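PDB 2V1L: DUF2787 domain-containing protein from Vibrio cholerae, which is of unknown function but is encoded on a pathogenicity island and shares structural homology with the human p32 protein. Local coordinates for residues Asn44-Ser49 with Phe139-Leu144. Sequence-based numbering, arbitrary orientation.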
loop_
_atom_site.group_PDB
_atom_site.type_symbol
_atom_site.label_atom_id
_atom_site.label_comp_id
_atom_site.label_asym_id
_atom_site.label_seq_id
_atom_site.Cartn_x
_atom_site.Cartn_y
_atom_site.Cartn_z
ATOM N N ASN A 44 -1.896 6.177 -6.244
ATOM C CA ASN A 44 -2.500 4.990 -6.840
ATOM C C ASN A 44 -1.533 4.320 -7.812
ATOM O O ASN A 44 -0.896 5.004 -8.614
ATOM C CB ASN A 44 -3.806 5.320 -7.567
ATOM C CG ASN A 44 -4.927 5.660 -6.610
ATOM O OD1 ASN A 44 -5.044 6.804 -6.168
ATOM N ND2 ASN A 44 -5.743 4.664 -6.265
ATOM N N PHE A 45 -1.426 2.993 -7.726
ATOM C CA PHE A 45 -0.588 2.210 -8.634
ATOM C C PHE A 45 -1.554 1.298 -9.365
ATOM O O PHE A 45 -2.275 0.513 -8.717
ATOM C CB PHE A 45 0.481 1.392 -7.855
ATOM C CG PHE A 45 1.417 2.224 -7.022
ATOM C CD1 PHE A 45 2.754 2.382 -7.401
ATOM C CD2 PHE A 45 0.978 2.857 -5.855
ATOM C CE1 PHE A 45 3.617 3.136 -6.641
ATOM C CE2 PHE A 45 1.836 3.643 -5.093
ATOM C CZ PHE A 45 3.157 3.794 -5.484
ATOM N N ARG A 46 -1.600 1.408 -10.696
ATOM C CA ARG A 46 -2.492 0.573 -11.507
ATOM C C ARG A 46 -1.808 -0.095 -12.714
ATOM O O ARG A 46 -1.023 0.527 -13.406
ATOM C CB ARG A 46 -3.741 1.361 -11.961
ATOM C CG ARG A 46 -4.714 1.754 -10.807
ATOM C CD ARG A 46 -5.995 2.493 -11.311
ATOM N NE ARG A 46 -5.807 3.953 -11.327
ATOM C CZ ARG A 46 -6.337 4.816 -10.457
ATOM N NH1 ARG A 46 -7.139 4.394 -9.489
ATOM N NH2 ARG A 46 -6.069 6.118 -10.559
ATOM N N ASP A 47 -2.110 -1.379 -12.907
ATOM C CA ASP A 47 -1.813 -2.115 -14.119
ATOM C C ASP A 47 -3.071 -2.002 -15.009
ATOM O O ASP A 47 -4.101 -2.627 -14.749
ATOM C CB ASP A 47 -1.449 -3.583 -13.788
ATOM C CG ASP A 47 -1.565 -4.522 -14.995
ATOM O OD1 ASP A 47 -1.726 -4.033 -16.125
ATOM O OD2 ASP A 47 -1.523 -5.768 -14.834
ATOM N N SER A 48 -2.981 -1.205 -16.073
ATOM C CA SER A 48 -4.156 -0.955 -16.926
ATOM C C SER A 48 -4.706 -2.233 -17.563
ATOM O O SER A 48 -5.855 -2.250 -17.991
ATOM C CB SER A 48 -3.841 0.083 -17.994
ATOM O OG SER A 48 -3.216 -0.545 -19.111
ATOM N N SER A 49 -3.913 -3.308 -17.593
ATOM C CA SER A 49 -4.372 -4.584 -18.164
ATOM C C SER A 49 -5.134 -5.518 -17.193
ATOM O O SER A 49 -5.756 -6.492 -17.635
ATOM C CB SER A 49 -3.191 -5.346 -18.813
ATOM O OG SER A 49 -2.269 -5.827 -17.834
ATOM N N PHE A 139 3.274 -1.543 -13.142
ATOM C CA PHE A 139 2.168 -0.602 -13.201
ATOM C C PHE A 139 2.406 0.476 -14.266
ATOM O O PHE A 139 3.196 1.387 -14.042
ATOM C CB PHE A 139 1.973 0.067 -11.829
ATOM C CG PHE A 139 1.810 -0.906 -10.681
ATOM C CD1 PHE A 139 0.632 -1.627 -10.520
ATOM C CD2 PHE A 139 2.845 -1.087 -9.749
ATOM C CE1 PHE A 139 0.479 -2.544 -9.448
ATOM C CE2 PHE A 139 2.695 -1.985 -8.667
ATOM C CZ PHE A 139 1.519 -2.709 -8.523
ATOM N N ASP A 140 1.691 0.388 -15.391
ATOM C CA ASP A 140 1.709 1.440 -16.433
ATOM C C ASP A 140 0.997 2.762 -16.078
ATOM O O ASP A 140 0.932 3.666 -16.915
ATOM C CB ASP A 140 1.181 0.901 -17.774
ATOM C CG ASP A 140 -0.039 -0.011 -17.623
ATOM O OD1 ASP A 140 -0.171 -0.656 -16.569
ATOM O OD2 ASP A 140 -0.854 -0.116 -18.568
ATOM N N ASP A 141 0.482 2.885 -14.849
ATOM C CA ASP A 141 -0.365 4.015 -14.444
ATOM C C ASP A 141 -0.173 4.309 -12.960
ATOM O O ASP A 141 -0.812 3.685 -12.113
ATOM C CB ASP A 141 -1.841 3.660 -14.753
ATOM C CG ASP A 141 -2.856 4.775 -14.390
ATOM O OD1 ASP A 141 -2.508 5.795 -13.740
ATOM O OD2 ASP A 141 -4.048 4.584 -14.751
ATOM N N ILE A 142 0.711 5.246 -12.639
ATOM C CA ILE A 142 0.919 5.670 -11.246
ATOM C C ILE A 142 0.547 7.142 -11.082
ATOM O O ILE A 142 1.181 8.019 -11.678
ATOM C CB ILE A 142 2.378 5.473 -10.785
ATOM C CG1 ILE A 142 2.813 4.010 -10.936
ATOM C CG2 ILE A 142 2.549 5.951 -9.356
ATOM C CD1 ILE A 142 4.239 3.742 -10.492
ATOM N N SER A 143 -0.470 7.414 -10.273
ATOM C CA SER A 143 -0.995 8.771 -10.123
ATOM C C SER A 143 -0.890 9.263 -8.679
ATOM O O SER A 143 -0.881 8.453 -7.740
ATOM C CB SER A 143 -2.452 8.818 -10.593
ATOM O OG SER A 143 -3.320 8.354 -9.572
ATOM N N LEU A 144 -0.797 10.582 -8.509
ATOM C CA LEU A 144 -0.811 11.218 -7.185
ATOM C C LEU A 144 -1.929 12.269 -7.118
ATOM O O LEU A 144 -2.148 12.998 -8.079
ATOM C CB LEU A 144 0.564 11.825 -6.863
ATOM C CG LEU A 144 0.837 12.197 -5.404
ATOM C CD1 LEU A 144 2.253 11.857 -4.966
ATOM C CD2 LEU A 144 0.549 13.667 -5.163
HETATM O O HOH W 1 -5.519 7.249 -13.082
#
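Asn44 and Ser143 form a hydrogen-bonded antiparallel pair, with Asn44 N to Ser143 O at 2.9 Å and a return bond from Ser143 N to Asn44 O. Arg46 pairs likewise with Asp141. Arg46 N bonds to Asp141 O at 2.8 Å, but the return bond from Asp141 N to Arg46 O is weak and bent (122°). Between them lies the non-hydrogen-bonded pair Phe45 and Ile142. These bonds add strand 141-144 to strand 41-46, whose other neighbour is strand 60-66.

Aromatic packing lies on the Phe45 face. Phe45 CB sits over the centre of the Phe139 ring, a CH-pi contact 3.8 Å from its centroid. The Phe45 ring turns its edge to that same ring in an offset edge-to-face pair, planes at 68°. Ile142 CG2 lies over one face of the Phe45 ring, toward its rim (CH-pi). Helices 15-29 and 117-135 also pack here, through Ile24 and Phe130 on Phe45.

Polar contacts take the other face and the loops beyond the strands. Arg46 NE and Asp141 OD2 make a long salt bridge of 3.9 Å. Asp140 OD1 accepts Ser48 N at 2.9 Å; Ser48 OG to Asp140 OD2 is very short, its exact length doubtful. Asp47 OD1 takes Ser49 N in an Asx turn.

The sheet edge thus joins a hydrophobic face to a polar face of Asn44, Arg46, Asp141 and Ser143. Asp47 OD1 and Asp140 OD1 lie 3.7 Å apart, and the serine donors probably help offset their like charges.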